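Local coordinates for A223 penton protein C-terminal domain-containing protein (Sulfolobus turreted icosahedral virus 1, PDB 6BO3), which probably serves as a structural component of the pentameric turret that projects from the viral capsid at its fivefold vertices, at residues Y26-N31 with V99-S104; Q54-V59 with P103-G108; I164-T169 with G193-P198; G175-T180 with T206-T211. The protein carries 1 engineered substitution. One frame throughout, in Å; residues are numbered along the deposited sequence. Where two conformers were deposited one is given.

Contact 1. Residues Y26-N31 with V99-S104; sequences YPVSSN and VEYDPS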
loop_
_atom_site.group_PDB
_atom_site.type_symbol
_atom_site.label_atom_id
_atom_site.label_comp_id
_atom_site.label_asym_id
_atom_site.label_seq_id
_atom_site.Cartn_x
_atom_site.Cartn_y
_atom_site.Cartn_z
ATOM N N TYR A 26 8.053 9.324 -13.776
ATOM C CA TYR A 26 9.325 9.447 -14.468
ATOM C C TYR A 26 10.396 8.646 -13.736
ATOM O O TYR A 26 10.448 8.659 -12.501
ATOM C CB TYR A 26 9.780 10.908 -14.559
ATOM C CG TYR A 26 8.709 11.921 -14.912
ATOM C CD1 TYR A 26 8.548 12.377 -16.216
ATOM C CD2 TYR A 26 7.888 12.453 -13.930
ATOM C CE1 TYR A 26 7.580 13.318 -16.532
ATOM C CE2 TYR A 26 6.922 13.395 -14.232
ATOM C CZ TYR A 26 6.767 13.823 -15.532
ATOM O OH TYR A 26 5.799 14.765 -15.816
ATOM N N PRO A 27 11.266 7.955 -14.498
ATOM C CA PRO A 27 12.411 7.275 -13.937
ATOM C C PRO A 27 13.404 8.322 -13.408
ATOM O O PRO A 27 13.543 9.396 -13.991
ATOM C CB PRO A 27 12.989 6.499 -15.135
ATOM C CG PRO A 27 12.566 7.276 -16.334
ATOM C CD PRO A 27 11.269 7.928 -15.979
ATOM N N VAL A 28 14.048 8.010 -12.291
ATOM C CA VAL A 28 15.079 8.858 -11.698
ATOM C C VAL A 28 16.222 7.926 -11.279
ATOM O O VAL A 28 16.032 6.985 -10.491
ATOM C CB VAL A 28 14.535 9.702 -10.508
ATOM C CG1 VAL A 28 15.616 10.556 -9.873
ATOM C CG2 VAL A 28 13.388 10.557 -10.987
ATOM N N SER A 29 17.389 8.199 -11.847
ATOM C CA SER A 29 18.599 7.400 -11.663
ATOM C C SER A 29 19.796 8.255 -12.081
ATOM O O SER A 29 19.663 9.467 -12.273
ATOM C CB SER A 29 18.524 6.092 -12.483
ATOM O OG SER A 29 18.865 6.268 -13.861
ATOM N N SER A 30 20.961 7.628 -12.226
ATOM C CA SER A 30 22.145 8.299 -12.778
ATOM C C SER A 30 21.929 8.783 -14.214
ATOM O O SER A 30 22.524 9.775 -14.639
ATOM C CB SER A 30 23.351 7.359 -12.735
ATOM O OG SER A 30 23.873 7.291 -11.422
ATOM N N ASN A 31 21.073 8.070 -14.943
ATOM C CA ASN A 31 20.713 8.403 -16.323
ATOM C C ASN A 31 19.587 9.423 -16.477
ATOM O O ASN A 31 19.344 9.903 -17.590
ATOM C CB ASN A 31 20.287 7.126 -17.055
ATOM C CG ASN A 31 21.444 6.180 -17.308
ATOM O OD1 ASN A 31 22.607 6.571 -17.297
ATOM N ND2 ASN A 31 21.118 4.922 -17.561
ATOM N N VAL A 99 12.461 17.491 -8.820
ATOM C CA VAL A 99 12.951 16.230 -8.273
ATOM C C VAL A 99 14.349 15.956 -8.811
ATOM O O VAL A 99 14.547 15.999 -10.035
ATOM C CB VAL A 99 12.049 15.061 -8.679
ATOM C CG1 VAL A 99 12.667 13.737 -8.252
ATOM C CG2 VAL A 99 10.642 15.217 -8.105
ATOM N N GLU A 100 15.295 15.657 -7.912
ATOM C CA GLU A 100 16.680 15.350 -8.285
ATOM C C GLU A 100 17.171 14.044 -7.647
ATOM O O GLU A 100 16.948 13.805 -6.456
ATOM C CB GLU A 100 17.643 16.472 -7.856
ATOM C CG GLU A 100 17.302 17.889 -8.323
ATOM C CD GLU A 100 17.959 18.972 -7.463
ATOM O OE1 GLU A 100 18.985 18.694 -6.807
ATOM O OE2 GLU A 100 17.457 20.116 -7.441
ATOM N N TYR A 101 17.867 13.230 -8.444
ATOM C CA TYR A 101 18.663 12.093 -7.945
ATOM C C TYR A 101 19.669 12.618 -6.942
ATOM O O TYR A 101 20.504 13.469 -7.274
ATOM C CB TYR A 101 19.404 11.424 -9.113
ATOM C CG TYR A 101 20.224 10.164 -8.820
ATOM C CD1 TYR A 101 19.604 8.925 -8.667
ATOM C CD2 TYR A 101 21.616 10.202 -8.771
ATOM C CE1 TYR A 101 20.348 7.771 -8.443
ATOM C CE2 TYR A 101 22.368 9.048 -8.545
ATOM C CZ TYR A 101 21.729 7.833 -8.393
ATOM O OH TYR A 101 22.451 6.668 -8.166
ATOM N N ASP A 102 19.615 12.137 -5.706
ATOM C CA ASP A 102 20.605 12.601 -4.736
ATOM C C ASP A 102 22.010 12.064 -5.079
ATOM O O ASP A 102 22.166 10.868 -5.359
ATOM C CB ASP A 102 20.233 12.244 -3.301
ATOM C CG ASP A 102 21.170 12.880 -2.307
ATOM O OD1 ASP A 102 20.946 14.044 -1.929
ATOM O OD2 ASP A 102 22.162 12.235 -1.940
ATOM N N PRO A 103 23.032 12.948 -5.060
ATOM C CA PRO A 103 24.393 12.536 -5.417
ATOM C C PRO A 103 25.012 11.469 -4.491
ATOM O O PRO A 103 25.932 10.775 -4.904
ATOM C CB PRO A 103 25.194 13.848 -5.357
ATOM C CG PRO A 103 24.350 14.806 -4.584
ATOM C CD PRO A 103 22.940 14.410 -4.861
ATOM N N SER A 104 24.498 11.329 -3.271
ATOM C CA SER A 104 25.019 10.348 -2.321
ATOM C C SER A 104 24.537 8.926 -2.603
ATOM O O SER A 104 24.933 8.010 -1.911
ATOM C CB SER A 104 24.629 10.724 -0.886
ATOM O OG SER A 104 23.250 10.470 -0.643
HETATM O O HOH W 1 21.447 5.350 -10.568
#
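The phenol ring of Tyr101 lies flat over the backbone that leaves strand 20-28. One face of the ring covers the Ser29-Ser30 peptide: Ser29 C sits 3.5 Å above the plane toward the rim, and Ser30 N 3.8 Å above it, over the centre. A chi1 near 180° (-176°) swings the Tyr101 ring out from strand 99-101 and lays it over this peptide. At its far end the hydroxyl nears the Ser30 side chain, with OG 3.6 Å from Tyr101 OH. A water accepts from Ser30 N at 2.9 Å and makes a weak bond with Tyr101 OH, bridging the two segments where no direct hydrogen bond joins them. Ser29 OG accepts from Asn31 N, an ST turn that shapes the backbone beneath the ring. Behind the ring, Val28 points its methyls at the other strand: CG1 lies 4.0 Å from Tyr101 CB, and CG2 4.3 Å from Val99 CG1. Ile57 touches both valines. The axes of strands 26-28 and 99-101 pass 8.3 Å apart at 37°; no backbone pairing forms, and side chains span the gap, packing on each other and on backbone atoms. This is face-to-face packing of two antiparallel sheets, as in a beta sandwich, at the end of the N-terminal domain.

Contact 2. Residues Q54-V59 with P103-G108; sequences QAVIDV and PSNVSG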
loop_
_atom_site.group_PDB
_atom_site.type_symbol
_atom_site.label_atom_id
_atom_site.label_comp_id
_atom_site.label_asym_id
_atom_site.label_seq_id
_atom_site.Cartn_x
_atom_site.Cartn_y
_atom_site.Cartn_z
ATOM N N GLN A 54 14.435 2.587 -5.157
ATOM C CA GLN A 54 15.585 2.536 -4.254
ATOM C C GLN A 54 16.461 3.788 -4.249
ATOM O O GLN A 54 17.419 3.847 -3.485
ATOM C CB GLN A 54 16.465 1.330 -4.610
ATOM C CG GLN A 54 15.809 -0.017 -4.361
ATOM C CD GLN A 54 14.657 -0.303 -5.316
ATOM O OE1 GLN A 54 14.785 -0.132 -6.535
ATOM N NE2 GLN A 54 13.525 -0.743 -4.769
ATOM N N ALA A 55 16.172 4.758 -5.112
ATOM C CA ALA A 55 16.983 5.967 -5.176
ATOM C C ALA A 55 16.464 6.953 -4.168
ATOM O O ALA A 55 15.278 7.232 -4.142
ATOM C CB ALA A 55 16.936 6.594 -6.555
ATOM N N VAL A 56 17.362 7.486 -3.355
ATOM C CA VAL A 56 17.051 8.659 -2.546
ATOM C C VAL A 56 16.894 9.833 -3.497
ATOM O O VAL A 56 17.695 9.989 -4.426
ATOM C CB VAL A 56 18.178 8.971 -1.568
ATOM C CG1 VAL A 56 17.909 10.279 -0.828
ATOM C CG2 VAL A 56 18.355 7.823 -0.592
ATOM N N ILE A 57 15.873 10.653 -3.266
ATOM C CA ILE A 57 15.603 11.791 -4.125
ATOM C C ILE A 57 15.464 13.061 -3.302
ATOM O O ILE A 57 15.083 13.026 -2.103
ATOM C CB ILE A 57 14.349 11.609 -5.037
ATOM C CG1 ILE A 57 13.075 11.285 -4.241
ATOM C CG2 ILE A 57 14.560 10.517 -6.084
ATOM C CD1 ILE A 57 11.809 11.380 -5.074
ATOM N N ASP A 58 15.830 14.163 -3.944
ATOM C CA ASP A 58 15.686 15.503 -3.372
ATOM C C ASP A 58 14.580 16.259 -4.074
ATOM O O ASP A 58 14.564 16.376 -5.312
ATOM C CB ASP A 58 16.989 16.286 -3.451
ATOM C CG ASP A 58 18.153 15.535 -2.849
ATOM O OD1 ASP A 58 18.032 15.039 -1.703
ATOM O OD2 ASP A 58 19.192 15.440 -3.537
ATOM N N VAL A 59 13.660 16.795 -3.277
ATOM C CA VAL A 59 12.453 17.428 -3.804
ATOM C C VAL A 59 12.483 18.905 -3.420
ATOM O O VAL A 59 12.414 19.232 -2.234
ATOM C CB VAL A 59 11.163 16.763 -3.270
ATOM C CG1 VAL A 59 9.919 17.421 -3.842
ATOM C CG2 VAL A 59 11.127 15.270 -3.579
ATOM N N PRO A 103 23.032 12.948 -5.060
ATOM C CA PRO A 103 24.393 12.536 -5.417
ATOM C C PRO A 103 25.012 11.469 -4.491
ATOM O O PRO A 103 25.932 10.775 -4.904
ATOM C CB PRO A 103 25.194 13.848 -5.357
ATOM C CG PRO A 103 24.350 14.806 -4.584
ATOM C CD PRO A 103 22.940 14.410 -4.861
ATOM N N SER A 104 24.498 11.329 -3.271
ATOM C CA SER A 104 25.019 10.348 -2.321
ATOM C C SER A 104 24.537 8.926 -2.603
ATOM O O SER A 104 24.933 8.010 -1.911
ATOM C CB SER A 104 24.629 10.724 -0.886
ATOM O OG SER A 104 23.250 10.470 -0.643
ATOM N N ASN A 105 23.680 8.732 -3.597
ATOM C CA ASN A 105 23.186 7.391 -3.899
ATOM C C ASN A 105 24.280 6.389 -4.241
ATOM O O ASN A 105 25.290 6.740 -4.855
ATOM C CB ASN A 105 22.178 7.429 -5.040
ATOM C CG ASN A 105 20.794 7.791 -4.560
ATOM O OD1 ASN A 105 20.201 7.063 -3.763
ATOM N ND2 ASN A 105 20.283 8.928 -5.013
ATOM N N VAL A 106 24.057 5.143 -3.826
ATOM C CA VAL A 106 24.863 4.015 -4.275
ATOM C C VAL A 106 24.622 3.938 -5.770
ATOM O O VAL A 106 23.499 4.119 -6.215
ATOM C CB VAL A 106 24.416 2.692 -3.613
ATOM C CG1 VAL A 106 25.306 1.539 -4.055
ATOM C CG2 VAL A 106 24.421 2.817 -2.092
ATOM N N SER A 107 25.654 3.701 -6.565
ATOM C CA SER A 107 25.452 3.736 -8.012
ATOM C C SER A 107 24.532 2.592 -8.452
ATOM O O SER A 107 24.532 1.513 -7.851
ATOM C CB SER A 107 26.787 3.683 -8.756
ATOM O OG SER A 107 27.501 2.522 -8.404
ATOM N N GLY A 108 23.728 2.850 -9.480
ATOM C CA GLY A 108 22.854 1.829 -10.061
ATOM C C GLY A 108 21.455 1.723 -9.464
ATOM O O GLY A 108 20.616 1.008 -10.007
#
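Asn105 and Val56 are paired through two hydrogen bonds between the Asn105 side-chain amide and the Val56 backbone, at one end of the N-terminal beta sandwich, where the loop between strands 96-101 and 111-120 folds over the start of strand 57-62. Asn105 OD1 accepts from Val56 N at 2.9 Å, and Asn105 ND2 donates to Val56 O, also at 2.9 Å. The amide thus engages both polar backbone groups of one residue, adding to the backbone bond that Val56 shares with Asp102. Each acceptor is met in its carbonyl plane on a lone pair, and the bond from ND2 is nearly straight, at 169°. Because Asn105 ND2 also donates to Asp102 O, within its own loop, the amide is gripped at three points and its rotation is fixed.

The other close contacts of OD1 come from Val56 and Ala55. Val56 CB approaches Asn105 OD1 to 3.5 Å, with CG2 of the valine at 3.7 Å from the same atom, while Ala55 CA comes within 3.7 Å of OD1 from the preceding residue. Val56 also touches Gln80 of the adjacent strand 78-81. Asp58, whose carboxylate has the like-charged Asp102 close by, makes a further contact: the Asp58 and Pro103 side chains cross at about a right angle, with Asp58 OD2 4.1 Å from Pro103 CD.

Contact 3. Residues I164-T169 with G193-P198; sequences ISITNT and GENKIP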
loop_
_atom_site.group_PDB
_atom_site.type_symbol
_atom_site.label_atom_id
_atom_site.label_comp_id
_atom_site.label_asym_id
_atom_site.label_seq_id
_atom_site.Cartn_x
_atom_site.Cartn_y
_atom_site.Cartn_z
ATOM N N ILE A 164 -9.373 -15.099 6.742
ATOM C CA ILE A 164 -10.516 -15.975 6.485
ATOM C C ILE A 164 -11.791 -15.132 6.595
ATOM O O ILE A 164 -12.178 -14.748 7.706
ATOM C CB ILE A 164 -10.552 -17.150 7.494
ATOM C CG1 ILE A 164 -9.232 -17.930 7.485
ATOM C CG2 ILE A 164 -11.697 -18.103 7.234
ATOM C CD1 ILE A 164 -8.513 -17.884 8.812
ATOM N N SER A 165 -12.435 -14.838 5.463
ATOM C CA SER A 165 -13.695 -14.058 5.448
ATOM C C SER A 165 -14.851 -15.055 5.338
ATOM O O SER A 165 -14.900 -15.865 4.411
ATOM C CB SER A 165 -13.706 -13.032 4.294
ATOM O OG SER A 165 -15.002 -12.589 3.930
ATOM N N ILE A 166 -15.749 -15.023 6.318
ATOM C CA ILE A 166 -16.898 -15.911 6.353
ATOM C C ILE A 166 -18.139 -15.033 6.315
ATOM O O ILE A 166 -18.352 -14.218 7.208
ATOM C CB ILE A 166 -16.883 -16.808 7.610
ATOM C CG1 ILE A 166 -15.554 -17.570 7.712
ATOM C CG2 ILE A 166 -18.105 -17.716 7.635
ATOM C CD1 ILE A 166 -15.277 -18.520 6.560
ATOM N N THR A 167 -18.946 -15.157 5.262
ATOM C CA THR A 167 -20.189 -14.385 5.188
ATOM C C THR A 167 -21.405 -15.247 5.608
ATOM O O THR A 167 -21.669 -16.331 5.071
ATOM C CB THR A 167 -20.406 -13.746 3.791
ATOM O OG1 THR A 167 -19.289 -12.899 3.456
ATOM C CG2 THR A 167 -21.707 -12.937 3.763
ATOM N N ASN A 168 -22.152 -14.780 6.589
ATOM C CA ASN A 168 -23.326 -15.544 7.000
ATOM C C ASN A 168 -24.386 -14.607 7.523
ATOM O O ASN A 168 -24.081 -13.476 7.877
ATOM C CB ASN A 168 -22.924 -16.593 8.038
ATOM C CG ASN A 168 -23.957 -17.696 8.186
ATOM O OD1 ASN A 168 -24.875 -17.567 8.973
ATOM N ND2 ASN A 168 -23.805 -18.781 7.432
ATOM N N THR A 169 -25.626 -15.090 7.553
ATOM C CA THR A 169 -26.775 -14.300 7.996
ATOM C C THR A 169 -26.637 -13.928 9.463
ATOM O O THR A 169 -26.898 -12.790 9.849
ATOM C CB THR A 169 -28.094 -15.073 7.809
ATOM O OG1 THR A 169 -28.054 -16.293 8.565
ATOM C CG2 THR A 169 -28.313 -15.410 6.348
ATOM N N GLY A 193 -17.542 -12.606 9.321
ATOM C CA GLY A 193 -16.745 -11.435 8.964
ATOM C C GLY A 193 -15.310 -11.841 8.675
ATOM O O GLY A 193 -15.031 -12.989 8.307
ATOM N N GLU A 194 -14.398 -10.909 8.903
ATOM C CA GLU A 194 -12.983 -11.102 8.594
ATOM C C GLU A 194 -12.231 -11.608 9.816
ATOM O O GLU A 194 -12.264 -10.980 10.867
ATOM C CB GLU A 194 -12.342 -9.812 8.049
ATOM C CG GLU A 194 -13.210 -8.553 8.079
ATOM C CD GLU A 194 -14.350 -8.597 7.073
ATOM O OE1 GLU A 194 -15.535 -8.536 7.461
ATOM O OE2 GLU A 194 -14.056 -8.711 5.881
ATOM N N ASN A 195 -11.566 -12.753 9.684
ATOM C CA ASN A 195 -10.719 -13.267 10.745
ATOM C C ASN A 195 -9.286 -13.143 10.290
ATOM O O ASN A 195 -8.933 -13.638 9.202
ATOM C CB ASN A 195 -11.043 -14.721 11.061
ATOM C CG ASN A 195 -12.502 -14.932 11.395
ATOM O OD1 ASN A 195 -12.874 -14.942 12.566
ATOM N ND2 ASN A 195 -13.341 -15.089 10.371
ATOM N N LYS A 196 -8.464 -12.489 11.109
ATOM C CA LYS A 196 -7.095 -12.159 10.715
ATOM C C LYS A 196 -6.094 -12.795 11.667
ATOM O O LYS A 196 -6.066 -12.495 12.847
ATOM C CB LYS A 196 -6.893 -10.643 10.631
ATOM C CG LYS A 196 -5.564 -10.272 9.976
ATOM C CD LYS A 196 -5.290 -8.775 10.002
ATOM C CE LYS A 196 -6.339 -7.995 9.228
ATOM N NZ LYS A 196 -5.736 -6.854 8.484
ATOM N N ILE A 197 -5.284 -13.704 11.144
ATOM C CA ILE A 197 -4.378 -14.496 11.976
ATOM C C ILE A 197 -2.939 -14.350 11.474
ATOM O O ILE A 197 -2.674 -14.640 10.305
ATOM C CB ILE A 197 -4.744 -15.999 11.942
ATOM C CG1 ILE A 197 -6.198 -16.252 12.382
ATOM C CG2 ILE A 197 -3.764 -16.787 12.795
ATOM C CD1 ILE A 197 -6.767 -17.595 11.946
ATOM N N PRO A 198 -2.005 -13.893 12.341
ATOM C CA PRO A 198 -0.606 -13.907 11.892
ATOM C C PRO A 198 -0.099 -15.346 11.715
ATOM O O PRO A 198 -0.375 -16.208 12.556
ATOM C CB PRO A 198 0.146 -13.163 12.995
ATOM C CG PRO A 198 -0.738 -13.214 14.194
ATOM C CD PRO A 198 -2.153 -13.340 13.703
#
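Ile164 and Asn195 form a hydrogen-bonded pair of an antiparallel sheet in the C-terminal beta sandwich, where strand 193-199, an outermost strand of its sheet within the chain, runs beside strand 160-167. Ile164 N donates to Asn195 O at 2.9 Å, and Asn195 N returns a bond to Ile164 O. Two residues along, Ile166 and Gly193 repeat the reciprocal pattern, with Gly193 N 2.8 Å from Ile166 O. Between these pairs Ser165 CA makes a CA-H...O contact with Gly193 O at 3.3 Å.

Ile164 O takes a second donor from the side chain of Asn195, whose ND2 reaches it at 2.9 Å in a nearly straight bond (170°). The backbone and side-chain nitrogens come to this oxygen from opposite faces of its carbonyl plane. CG of Asn195 stands beside its own backbone N (chi1 -55°), which lets the amide fold back to the carbonyl its own N-H already uses. The other end is satisfied too: Asn195 OD1 accepts from Gln191 N, tying strand 193-199 to the end of the preceding strand 184-191, which belongs to the other sheet. On the face carrying Ile164, Ile166 and Asn195, the isoleucines point into the sandwich, where Ile177 and Leu190 meet Ile164, and Ile164 CD1 packs 3.6 Å from Ile197 CD1.

Contact 4. Residues G175-T180 with T206-T211; sequences GQITLT and TNMTLT. Engineered in segment 206-211: Met208 (natural residue Leu).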
loop_
_atom_site.group_PDB
_atom_site.type_symbol
_atom_site.label_atom_id
_atom_site.label_comp_id
_atom_site.label_asym_id
_atom_site.label_seq_id
_atom_site.Cartn_x
_atom_site.Cartn_y
_atom_site.Cartn_z
ATOM N N GLY A 175 -17.742 -21.026 13.231
ATOM C CA GLY A 175 -17.102 -22.326 13.166
ATOM C C GLY A 175 -15.699 -22.352 13.708
ATOM O O GLY A 175 -15.327 -21.539 14.562
ATOM N N GLN A 176 -14.902 -23.271 13.161
ATOM C CA GLN A 176 -13.575 -23.563 13.671
ATOM C C GLN A 176 -12.643 -23.827 12.518
ATOM O O GLN A 176 -13.055 -24.448 11.535
ATOM C CB GLN A 176 -13.664 -24.767 14.628
ATOM C CG GLN A 176 -14.860 -24.605 15.576
ATOM C CD GLN A 176 -14.688 -25.268 16.919
ATOM O OE1 GLN A 176 -14.798 -24.608 17.958
ATOM N NE2 GLN A 176 -14.452 -26.581 16.920
ATOM N N ILE A 177 -11.416 -23.308 12.623
ATOM C CA ILE A 177 -10.306 -23.641 11.720
ATOM C C ILE A 177 -9.124 -24.230 12.525
ATOM O O ILE A 177 -8.890 -23.849 13.685
ATOM C CB ILE A 177 -9.906 -22.415 10.853
ATOM C CG1 ILE A 177 -9.037 -22.819 9.649
ATOM C CG2 ILE A 177 -9.250 -21.323 11.681
ATOM C CD1 ILE A 177 -9.124 -21.829 8.515
ATOM N N THR A 178 -8.416 -25.183 11.905
ATOM C CA THR A 178 -7.211 -25.795 12.470
ATOM C C THR A 178 -6.013 -25.514 11.547
ATOM O O THR A 178 -6.101 -25.795 10.332
ATOM C CB THR A 178 -7.366 -27.331 12.640
ATOM O OG1 THR A 178 -8.602 -27.652 13.300
ATOM C CG2 THR A 178 -6.234 -27.889 13.468
ATOM N N LEU A 179 -4.953 -24.904 12.112
ATOM C CA LEU A 179 -3.645 -24.715 11.463
ATOM C C LEU A 179 -2.560 -25.557 12.150
ATOM O O LEU A 179 -2.551 -25.737 13.372
ATOM C CB LEU A 179 -3.219 -23.230 11.463
ATOM C CG LEU A 179 -4.248 -22.185 11.009
ATOM C CD1 LEU A 179 -3.755 -20.774 11.305
ATOM C CD2 LEU A 179 -4.615 -22.307 9.530
ATOM N N THR A 180 -1.626 -26.084 11.373
ATOM C CA THR A 180 -0.509 -26.817 11.958
ATOM C C THR A 180 0.768 -26.175 11.450
ATOM O O THR A 180 0.812 -25.763 10.302
ATOM C CB THR A 180 -0.542 -28.311 11.589
ATOM O OG1 THR A 180 -0.366 -28.470 10.178
ATOM C CG2 THR A 180 -1.868 -28.952 12.024
ATOM N N THR A 206 -5.275 -27.150 7.946
ATOM C CA THR A 206 -5.554 -28.574 7.978
ATOM C C THR A 206 -7.022 -28.868 7.890
ATOM O O THR A 206 -7.396 -29.870 7.305
ATOM C CB THR A 206 -4.923 -29.281 9.192
ATOM O OG1 THR A 206 -5.495 -28.788 10.402
ATOM C CG2 THR A 206 -3.449 -29.027 9.207
ATOM N N ASN A 207 -7.859 -28.016 8.477
ATOM C CA ASN A 207 -9.301 -28.125 8.286
ATOM C C ASN A 207 -10.083 -26.921 8.775
ATOM O O ASN A 207 -9.565 -26.087 9.502
ATOM C CB ASN A 207 -9.876 -29.409 8.907
ATOM C CG ASN A 207 -9.759 -29.464 10.423
ATOM O OD1 ASN A 207 -10.078 -28.514 11.135
ATOM N ND2 ASN A 207 -9.352 -30.622 10.927
ATOM N N MET A 208 -11.336 -26.857 8.339
ATOM C CA MET A 208 -12.270 -25.819 8.727
ATOM C C MET A 208 -13.664 -26.436 8.769
ATOM O O MET A 208 -14.024 -27.243 7.913
ATOM C CB MET A 208 -12.222 -24.676 7.724
ATOM C CG MET A 208 -12.959 -23.429 8.184
ATOM S SD MET A 208 -13.092 -22.158 6.911
ATOM C CE MET A 208 -14.330 -22.912 5.874
ATOM N N THR A 209 -14.449 -26.077 9.776
ATOM C CA THR A 209 -15.797 -26.602 9.896
ATOM C C THR A 209 -16.664 -25.433 10.313
ATOM O O THR A 209 -16.366 -24.792 11.329
ATOM C CB THR A 209 -15.883 -27.710 10.949
ATOM O OG1 THR A 209 -15.081 -28.830 10.542
ATOM C CG2 THR A 209 -17.327 -28.167 11.129
ATOM N N LEU A 210 -17.695 -25.145 9.512
ATOM C CA LEU A 210 -18.666 -24.093 9.838
ATOM C C LEU A 210 -20.024 -24.690 10.210
ATOM O O LEU A 210 -20.408 -25.783 9.764
ATOM C CB LEU A 210 -18.815 -23.066 8.690
ATOM C CG LEU A 210 -17.578 -22.499 7.968
ATOM C CD1 LEU A 210 -17.966 -21.525 6.869
ATOM C CD2 LEU A 210 -16.595 -21.781 8.864
ATOM N N THR A 211 -20.756 -23.956 11.035
ATOM C CA THR A 211 -22.042 -24.411 11.565
ATOM C C THR A 211 -23.220 -24.159 10.610
ATOM O O THR A 211 -24.299 -24.694 10.828
ATOM C CB THR A 211 -22.344 -23.748 12.930
ATOM O OG1 THR A 211 -22.446 -22.329 12.768
ATOM C CG2 THR A 211 -21.245 -24.041 13.906
#
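Thr178 faces both Thr206 and Asn207, a classic beta bulge in the antiparallel pairing of strands 173-181 and 204-210 within the C-terminal beta sandwich. At its centre is Thr178 O, which accepts from Thr206 N at 2.9 Å and draws weak bonds from Asn207 N and Thr206 OG1. Thr178 N donates to Asn207 O. The side chains add a link of their own: Thr178 OG1 donates to Asn207 OD1 at 2.8 Å, the hydroxyl sitting 34° out of the plane of the Asn207 carbonyl. CG of Asn207 lies between its own backbone N and carbonyl carbon (chi1 65°), bringing OD1 over to the threonine. Next to the bulge the methyls Thr180 CG2 and Thr206 CG2 are modelled doubtfully close.

Beyond the bulge the ladder becomes regular. Gln176 and Thr209 exchange two backbone bonds of 2.8 Å, each donor lying nearly along the C=O axis. Gly175, paired with Leu210, makes a CA-H...O contact with Thr209 O, its CA 3.2 Å from that oxygen.

Ile177 and the engineered Met208 turn to the inner face, with Ile177 CG1 4.2 Å from Met208 CB and 3.3 Å from Asn207 O. Farther out, Phe188 of the neighbouring strand in the same sheet packs on Ile177. From the opposite sheet, Ile164 also meets Ile177, while Ile216 meets both Met208 and Leu210. Where the chain turns its corner after the ladder, Thr211 OG1 makes a weak hydrogen bond to Ile174 O.

In the fold
From the N terminus, strand 20-28 opens contact 1, and residues 54-59 open contact 2 before the chain returns. Contact 1 closes on the end of strand 96-101 and the loop beyond, contact 2 on that loop, the two overlapping at Pro103 and Ser104. Contact 1 joins the two sheets of the N-terminal domain; contact 2 ties the loop to the start of strand 57-62. Their centres are about 6 Å apart. The chain then passes to the C-terminal domain, where contacts 3 and 4 cross: 164-169, 175-180, 193-198 and 206-211 alternate. Each pairs strands within one sheet, and the two sheets pack together through Ile166 with Leu210 and Ile164 with Ile177. Contacts 1 and 4 have centres about 51 Å apart.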